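Local coordinates for acyl-coenzyme A oxidase (Caenorhabditis elegans, PDB 5K3H), which catalyses the FAD-dependent desaturation of acyl-CoA to (2E)-enoyl-CoA, the first step of peroxisomal beta-oxidation, passing electrons to oxygen to give hydrogen peroxide, at residues T165-D170 against F176-P181; A204-K209 against G276-P281. One frame throughout, in Å; residues are numbered along the deposited sequence.

Both contacts belong to the beta domain that acyl-CoA oxidases share with the acyl-CoA dehydrogenases, and their centres lie about 12 Å apart. Contact 1, a hairpin, closes along the chain before contact 2 opens. Strand 166-170 runs parallel to strand 199-208 in one mixed sheet, with probable hydrogen bonds from Ala-167 N to His-205 O and from Tyr-169 N to Tyr-207 O. Side chains join them too: Phe-176 CE1 touches Met-206 SD at 3.5 Å, and the Tyr-169 ring reaches Gly-276. Strand 199-208 thus links this hairpin to the smaller one of contact 2. Thr-165 of contact 1 lies near FAD-binding Ala-150, about 8 Å between side chains; contact 2 is remote from the known sites.

Contact 1 (T165-D170 against F176-P181); sequences TTATYD and FVLHTP
Tyr-169 and Phe-176 sit opposite one another as a non-hydrogen-bonded pair in the antiparallel beta hairpin formed by strands 166-170 and 175-179. With Phe-176 CG anti to the carbonyl carbon (chi1 -73°), the ring swings from CB across toward strand 166-170, bringing CD1 and CE1 up to Tyr-169. CD1 lies 3.9 Å from Tyr-169 CA and also borders Ala-167 CB; CE1 meets Tyr-169 CB at 3.7 Å. At the tip, CZ is 3.7 Å from Tyr-169 CD1, which sits over one face of the phenylalanine ring, offset toward its rim. The two ring planes are inclined at 44°. Phe-218 and Met-206 also touch Phe-176, while Tyr-169 OH bonds to Ala-274 O. Replacing the Phe-176 ring by the methyl of an alanine is likely to leave a gap beside Tyr-169 CD1 and CB and let the tyrosine ring shift. On the same face of the sheet, Leu-178 CD1 packs on Ala-167 CB. The strands are held by two pairs of backbone bonds, Thr-166 with His-179 and Thr-168 with Val-177. Over the other face, a water links the hydroxyls of Thr-166 and Thr-168 and donates to Val-177 O, 2.7 Å from the water oxygen.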
ATOM      1  N   THR B 165     -11.290  16.769  26.316  1.00 24.06           N
ATOM      2  CA  THR B 165     -10.595  17.926  26.866  1.00 24.22           C
ATOM      3  C   THR B 165     -11.600  19.019  27.234  1.00 22.80           C
ATOM      4  O   THR B 165     -12.491  19.348  26.446  1.00 22.83           O
ATOM      5  CB  THR B 165      -9.560  18.435  25.867  1.00 24.83           C
ATOM      6  OG1 THR B 165      -8.604  17.388  25.610  1.00 24.99           O
ATOM      7  CG2 THR B 165      -8.841  19.690  26.428  1.00 25.50           C
ATOM      8  N   THR B 166     -11.483  19.573  28.443  1.00 25.67           N
ATOM      9  CA  THR B 166     -12.411  20.606  28.891  1.00 24.46           C
ATOM     10  C   THR B 166     -11.717  21.958  29.032  1.00 23.51           C
ATOM     11  O   THR B 166     -10.500  22.047  29.236  1.00 23.17           O
ATOM     12  CB  THR B 166     -13.096  20.241  30.213  1.00 24.24           C
ATOM     13  OG1 THR B 166     -12.109  19.932  31.201  1.00 24.84           O
ATOM     14  CG2 THR B 166     -14.075  19.051  30.037  1.00 24.11           C
ATOM     15  N   ALA B 167     -12.505  23.007  28.814  1.00 23.94           N
ATOM     16  CA  ALA B 167     -12.128  24.379  29.107  1.00 24.18           C
ATOM     17  C   ALA B 167     -13.240  24.928  29.981  1.00 23.75           C
ATOM     18  O   ALA B 167     -14.333  25.221  29.483  1.00 23.32           O
ATOM     19  CB  ALA B 167     -11.963  25.205  27.832  1.00 24.08           C
ATOM     20  N   THR B 168     -12.968  25.081  31.268  1.00 22.25           N
ATOM     21  CA  THR B 168     -14.002  25.442  32.224  1.00 23.55           C
ATOM     22  C   THR B 168     -13.835  26.920  32.541  1.00 24.70           C
ATOM     23  O   THR B 168     -12.723  27.373  32.862  1.00 24.86           O
ATOM     24  CB  THR B 168     -13.926  24.601  33.506  1.00 23.51           C
ATOM     25  OG1 THR B 168     -13.992  23.200  33.194  1.00 23.60           O
ATOM     26  CG2 THR B 168     -15.087  24.937  34.428  1.00 23.23           C
ATOM     27  N   TYR B 169     -14.917  27.680  32.375  1.00 26.02           N
ATOM     28  CA  TYR B 169     -14.838  29.115  32.592  1.00 28.02           C
ATOM     29  C   TYR B 169     -14.857  29.397  34.087  1.00 27.26           C
ATOM     30  O   TYR B 169     -15.825  29.057  34.778  1.00 27.45           O
ATOM     31  CB  TYR B 169     -15.977  29.860  31.900  1.00 28.58           C
ATOM     32  CG  TYR B 169     -15.755  31.339  32.063  1.00 29.68           C
ATOM     33  CD1 TYR B 169     -14.528  31.893  31.716  1.00 30.32           C
ATOM     34  CD2 TYR B 169     -16.729  32.179  32.592  1.00 30.33           C
ATOM     35  CE1 TYR B 169     -14.283  33.229  31.860  1.00 31.68           C
ATOM     36  CE2 TYR B 169     -16.487  33.538  32.739  1.00 30.96           C
ATOM     37  CZ  TYR B 169     -15.256  34.052  32.369  1.00 31.33           C
ATOM     38  OH  TYR B 169     -14.946  35.387  32.500  1.00 33.60           O
ATOM     39  N   ASP B 170     -13.796  30.042  34.574  1.00 28.96           N
ATOM     40  CA  ASP B 170     -13.655  30.431  35.973  1.00 29.95           C
ATOM     41  C   ASP B 170     -14.063  31.897  36.090  1.00 30.47           C
ATOM     42  O   ASP B 170     -13.277  32.793  35.774  1.00 31.96           O
ATOM     43  CB  ASP B 170     -12.216  30.198  36.416  1.00 30.61           C
ATOM     44  CG  ASP B 170     -12.002  30.472  37.891  1.00 32.18           C
ATOM     45  OD1 ASP B 170     -12.696  31.347  38.460  1.00 34.13           O
ATOM     46  OD2 ASP B 170     -11.120  29.812  38.490  1.00 33.63           O
ATOM     47  N   PHE B 176     -10.057  30.679  31.522  1.00 29.61           N
ATOM     48  CA  PHE B 176     -10.415  29.300  31.188  1.00 27.87           C
ATOM     49  C   PHE B 176      -9.393  28.342  31.781  1.00 27.30           C
ATOM     50  O   PHE B 176      -8.186  28.601  31.713  1.00 26.00           O
ATOM     51  CB  PHE B 176     -10.536  29.108  29.675  1.00 27.60           C
ATOM     52  CG  PHE B 176     -11.770  29.744  29.111  1.00 26.92           C
ATOM     53  CD1 PHE B 176     -12.987  29.082  29.165  1.00 26.53           C
ATOM     54  CD2 PHE B 176     -11.731  31.027  28.610  1.00 26.55           C
ATOM     55  CE1 PHE B 176     -14.137  29.659  28.685  1.00 26.34           C
ATOM     56  CE2 PHE B 176     -12.872  31.621  28.131  1.00 26.86           C
ATOM     57  CZ  PHE B 176     -14.086  30.930  28.161  1.00 26.47           C
ATOM     58  N   VAL B 177      -9.884  27.265  32.399  1.00 24.71           N
ATOM     59  CA  VAL B 177      -9.035  26.225  32.976  1.00 26.40           C
ATOM     60  C   VAL B 177      -9.113  25.041  32.018  1.00 27.00           C
ATOM     61  O   VAL B 177     -10.164  24.413  31.892  1.00 27.90           O
ATOM     62  CB  VAL B 177      -9.500  25.820  34.385  1.00 27.25           C
ATOM     63  CG1 VAL B 177      -8.843  24.539  34.819  1.00 27.95           C
ATOM     64  CG2 VAL B 177      -9.283  26.925  35.416  1.00 27.47           C
ATOM     65  N   LEU B 178      -8.020  24.737  31.319  1.00 26.94           N
ATOM     66  CA  LEU B 178      -7.985  23.623  30.378  1.00 26.61           C
ATOM     67  C   LEU B 178      -7.592  22.368  31.135  1.00 25.92           C
ATOM     68  O   LEU B 178      -6.722  22.416  32.013  1.00 24.89           O
ATOM     69  CB  LEU B 178      -6.989  23.894  29.251  1.00 27.31           C
ATOM     70  CG  LEU B 178      -7.424  24.648  27.978  1.00 29.03           C
ATOM     71  CD1 LEU B 178      -8.381  25.775  28.255  1.00 30.86           C
ATOM     72  CD2 LEU B 178      -6.179  25.223  27.301  1.00 29.80           C
ATOM     73  N   HIS B 179      -8.253  21.247  30.831  1.00 24.35           N
ATOM     74  CA  HIS B 179      -7.921  20.043  31.578  1.00 25.31           C
ATOM     75  C   HIS B 179      -8.047  18.785  30.732  1.00 25.44           C
ATOM     76  O   HIS B 179      -8.984  18.635  29.942  1.00 27.03           O
ATOM     77  CB  HIS B 179      -8.801  19.904  32.819  1.00 25.33           C
ATOM     78  CG  HIS B 179      -8.298  18.884  33.784  1.00 25.91           C
ATOM     79  ND1 HIS B 179      -7.053  18.964  34.368  1.00 26.95           N
ATOM     80  CD2 HIS B 179      -8.859  17.742  34.247  1.00 25.90           C
ATOM     81  CE1 HIS B 179      -6.869  17.920  35.154  1.00 25.86           C
ATOM     82  NE2 HIS B 179      -7.951  17.163  35.098  1.00 26.49           N
ATOM     83  N   THR B 180      -7.110  17.868  30.932  1.00 25.85           N
ATOM     84  CA  THR B 180      -7.152  16.564  30.282  1.00 24.70           C
ATOM     85  C   THR B 180      -7.484  15.522  31.344  1.00 25.94           C
ATOM     86  O   THR B 180      -6.592  15.098  32.100  1.00 24.52           O
ATOM     87  CB  THR B 180      -5.810  16.260  29.611  1.00 24.11           C
ATOM     88  OG1 THR B 180      -5.513  17.304  28.680  1.00 23.19           O
ATOM     89  CG2 THR B 180      -5.843  14.933  28.874  1.00 24.18           C
ATOM     90  N   PRO B 181      -8.749  15.114  31.483  1.00 25.12           N
ATOM     91  CA  PRO B 181      -9.104  14.280  32.636  1.00 26.18           C
ATOM     92  C   PRO B 181      -8.559  12.864  32.567  1.00 28.58           C
ATOM     93  O   PRO B 181      -8.215  12.310  33.616  1.00 29.35           O
ATOM     94  CB  PRO B 181     -10.637  14.308  32.633  1.00 24.94           C
ATOM     95  CG  PRO B 181     -11.040  14.691  31.280  1.00 25.31           C
ATOM     96  CD  PRO B 181      -9.938  15.574  30.739  1.00 25.42           C
TER
HETATM   97  O   HOH W   1     -11.666  22.244  32.560  1.00 23.70           O

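Contact 2 (A204-K209 against G276-P281)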
ATOM      1  N   ALA B 204     -11.701  22.198  22.607  1.00 25.87           N
ATOM      2  CA  ALA B 204     -12.080  21.690  23.916  1.00 25.35           C
ATOM      3  C   ALA B 204     -13.546  22.019  24.161  1.00 25.56           C
ATOM      4  O   ALA B 204     -14.068  23.009  23.644  1.00 24.47           O
ATOM      5  CB  ALA B 204     -11.203  22.293  25.024  1.00 24.77           C
ATOM      6  N   HIS B 205     -14.194  21.193  24.977  1.00 23.87           N
ATOM      7  CA  HIS B 205     -15.573  21.441  25.371  1.00 25.40           C
ATOM      8  C   HIS B 205     -15.655  22.545  26.415  1.00 25.63           C
ATOM      9  O   HIS B 205     -15.019  22.451  27.472  1.00 26.00           O
ATOM     10  CB  HIS B 205     -16.192  20.162  25.921  1.00 26.47           C
ATOM     11  CG  HIS B 205     -16.630  19.203  24.860  1.00 27.58           C
ATOM     12  ND1 HIS B 205     -17.467  18.139  25.121  1.00 27.97           N
ATOM     13  CD2 HIS B 205     -16.375  19.168  23.532  1.00 27.90           C
ATOM     14  CE1 HIS B 205     -17.694  17.483  23.999  1.00 27.55           C
ATOM     15  NE2 HIS B 205     -17.048  18.091  23.022  1.00 27.37           N
ATOM     16  N   MET B 206     -16.477  23.567  26.147  1.00 27.89           N
ATOM     17  CA  MET B 206     -16.530  24.747  27.006  1.00 27.47           C
ATOM     18  C   MET B 206     -17.655  24.642  28.037  1.00 27.23           C
ATOM     19  O   MET B 206     -18.838  24.575  27.689  1.00 27.07           O
ATOM     20  CB  MET B 206     -16.688  26.030  26.185  1.00 27.06           C
ATOM     21  CG  MET B 206     -16.523  27.282  27.046  1.00 26.69           C
ATOM     22  SD  MET B 206     -16.342  28.804  26.101  1.00 26.35           S
ATOM     23  CE  MET B 206     -17.971  28.927  25.330  1.00 26.95           C
ATOM     24  N   TYR B 207     -17.284  24.720  29.309  1.00 26.71           N
ATOM     25  CA  TYR B 207     -18.221  24.642  30.416  1.00 25.89           C
ATOM     26  C   TYR B 207     -18.293  25.993  31.124  1.00 26.13           C
ATOM     27  O   TYR B 207     -17.258  26.619  31.393  1.00 25.62           O
ATOM     28  CB  TYR B 207     -17.793  23.549  31.395  1.00 25.93           C
ATOM     29  CG  TYR B 207     -18.096  22.136  30.934  1.00 25.53           C
ATOM     30  CD1 TYR B 207     -17.279  21.497  30.002  1.00 25.81           C
ATOM     31  CD2 TYR B 207     -19.176  21.424  31.455  1.00 26.45           C
ATOM     32  CE1 TYR B 207     -17.536  20.194  29.596  1.00 25.70           C
ATOM     33  CE2 TYR B 207     -19.446  20.110  31.048  1.00 25.63           C
ATOM     34  CZ  TYR B 207     -18.618  19.514  30.135  1.00 25.83           C
ATOM     35  OH  TYR B 207     -18.876  18.238  29.736  1.00 25.29           O
ATOM     36  N   ILE B 208     -19.512  26.466  31.373  1.00 26.30           N
ATOM     37  CA  ILE B 208     -19.747  27.665  32.171  1.00 25.67           C
ATOM     38  C   ILE B 208     -20.840  27.364  33.177  1.00 26.04           C
ATOM     39  O   ILE B 208     -21.952  26.987  32.796  1.00 26.21           O
ATOM     40  CB  ILE B 208     -20.130  28.880  31.316  1.00 25.55           C
ATOM     41  CG1 ILE B 208     -19.156  29.057  30.148  1.00 25.26           C
ATOM     42  CG2 ILE B 208     -20.196  30.148  32.184  1.00 25.47           C
ATOM     43  CD1 ILE B 208     -19.611  30.130  29.191  1.00 24.69           C
ATOM     44  N   LYS B 209     -20.540  27.561  34.456  1.00 23.84           N
ATOM     45  CA  LYS B 209     -21.498  27.269  35.518  1.00 24.96           C
ATOM     46  C   LYS B 209     -21.979  25.827  35.415  1.00 23.75           C
ATOM     47  O   LYS B 209     -23.118  25.515  35.749  1.00 23.79           O
ATOM     48  CB  LYS B 209     -22.699  28.224  35.465  1.00 27.16           C
ATOM     49  CG  LYS B 209     -22.449  29.723  35.706  1.00 29.81           C
ATOM     50  CD  LYS B 209     -23.811  30.454  35.678  1.00 32.48           C
ATOM     51  CE  LYS B 209     -23.759  31.929  35.996  1.00 35.15           C
ATOM     52  NZ  LYS B 209     -23.528  32.759  34.769  1.00 37.37           N
ATOM     53  N   GLY B 276     -19.356  35.600  32.350  1.00 32.24           N
ATOM     54  CA  GLY B 276     -19.706  34.291  31.844  1.00 31.62           C
ATOM     55  C   GLY B 276     -20.872  34.233  30.892  1.00 31.30           C
ATOM     56  O   GLY B 276     -21.232  33.128  30.460  1.00 32.35           O
ATOM     57  N   THR B 277     -21.488  35.368  30.567  1.00 33.16           N
ATOM     58  CA  THR B 277     -22.625  35.368  29.659  1.00 34.05           C
ATOM     59  C   THR B 277     -22.166  34.955  28.271  1.00 35.81           C
ATOM     60  O   THR B 277     -21.165  35.470  27.761  1.00 32.73           O
ATOM     61  CB  THR B 277     -23.267  36.758  29.600  1.00 33.43           C
ATOM     62  OG1 THR B 277     -23.537  37.224  30.930  1.00 33.01           O
ATOM     63  CG2 THR B 277     -24.554  36.745  28.774  1.00 33.05           C
ATOM     64  N   TYR B 278     -22.914  34.032  27.663  1.00 33.87           N
ATOM     65  CA  TYR B 278     -22.606  33.441  26.361  1.00 36.83           C
ATOM     66  C   TYR B 278     -23.532  34.007  25.290  1.00 41.84           C
ATOM     67  O   TYR B 278     -24.759  33.908  25.411  1.00 47.08           O
ATOM     68  CB  TYR B 278     -22.767  31.924  26.423  1.00 34.96           C
ATOM     69  CG  TYR B 278     -22.414  31.181  25.167  1.00 34.27           C
ATOM     70  CD1 TYR B 278     -21.100  30.943  24.838  1.00 33.02           C
ATOM     71  CD2 TYR B 278     -23.407  30.688  24.318  1.00 34.33           C
ATOM     72  CE1 TYR B 278     -20.776  30.236  23.709  1.00 34.47           C
ATOM     73  CE2 TYR B 278     -23.089  29.967  23.163  1.00 32.97           C
ATOM     74  CZ  TYR B 278     -21.765  29.750  22.857  1.00 34.26           C
ATOM     75  OH  TYR B 278     -21.391  29.049  21.711  1.00 33.57           O
ATOM     76  N   ILE B 279     -22.949  34.573  24.236  1.00 38.79           N
ATOM     77  CA  ILE B 279     -23.712  35.110  23.111  1.00 44.84           C
ATOM     78  C   ILE B 279     -23.210  34.440  21.841  1.00 45.52           C
ATOM     79  O   ILE B 279     -22.028  34.570  21.495  1.00 42.07           O
ATOM     80  CB  ILE B 279     -23.600  36.644  22.996  1.00 45.69           C
ATOM     81  CG1 ILE B 279     -24.038  37.345  24.283  1.00 46.76           C
ATOM     82  CG2 ILE B 279     -24.442  37.150  21.848  1.00 47.64           C
ATOM     83  CD1 ILE B 279     -22.889  37.815  25.156  1.00 48.15           C
ATOM     84  N   LYS B 280     -24.108  33.743  21.137  1.00 44.52           N
ATOM     85  CA  LYS B 280     -23.828  33.186  19.811  1.00 50.72           C
ATOM     86  C   LYS B 280     -24.754  33.817  18.775  1.00 52.45           C
ATOM     87  O   LYS B 280     -25.860  33.311  18.530  1.00 51.80           O
ATOM     88  CB  LYS B 280     -23.977  31.665  19.808  1.00 52.32           C
ATOM     89  CG  LYS B 280     -23.777  31.032  18.428  1.00 57.72           C
ATOM     90  CD  LYS B 280     -22.685  29.968  18.421  1.00 61.13           C
ATOM     91  CE  LYS B 280     -23.268  28.575  18.162  1.00 60.91           C
ATOM     92  NZ  LYS B 280     -22.214  27.506  18.116  1.00 60.98           N
ATOM     93  N   PRO B 281     -24.342  34.925  18.130  1.00 57.61           N
ATOM     94  CA  PRO B 281     -25.206  35.597  17.140  1.00 55.93           C
ATOM     95  C   PRO B 281     -25.395  34.795  15.860  1.00 50.73           C
ATOM     96  O   PRO B 281     -26.537  34.724  15.404  1.00 44.14           O
ATOM     97  CB  PRO B 281     -24.463  36.909  16.842  1.00 54.71           C
ATOM     98  CG  PRO B 281     -23.488  37.080  17.984  1.00 57.93           C
ATOM     99  CD  PRO B 281     -23.108  35.685  18.393  1.00 59.44           C
TER
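Met-206 and Tyr-278 meet through a single methyl group, and Ile-208 and Gly-276 make the other half of this small buried contact; no hydrogen bond crosses it. The methionine leaves its strand extended, CG anti to the backbone N (chi1 -171°), and then bends at the thioether (chi3 66°), which carries CE to 3.5 Å from Tyr-278 CE1. The methyl approaches the ring obliquely. That ring also meets Phe-213, and its hydroxyl is hydrogen-bonded to His-216 NE2, a bond that should limit the ring's movement at its hydroxyl end. Ile-208 meets the carbonyl oxygen of Gly-276 with two methyls, CG2 and CD1, that approach it from the same side, each 3.6 Å from Gly-276 O. These two meetings are the close-packed part, and Gly-276 leaves little room for a side chain: a beta carbon there would come within 3.3 Å of Ile-208 CG2, and the backbone angles (phi 90°) would press it against the preceding carbonyl oxygen. Toward the Lys-209 end the packing gives way to solvent, and the exposed Lys-209 makes no close contact with segment 276-281. Val-272, touched by Met-206, Ile-208 and Tyr-278 alike, completes the apolar cluster. Strands 271-272 and 278-279 thus form a short antiparallel hairpin laid by its apolar side chains against strand 199-208 of the larger sheet, within the beta domain of the acyl-CoA oxidase fold.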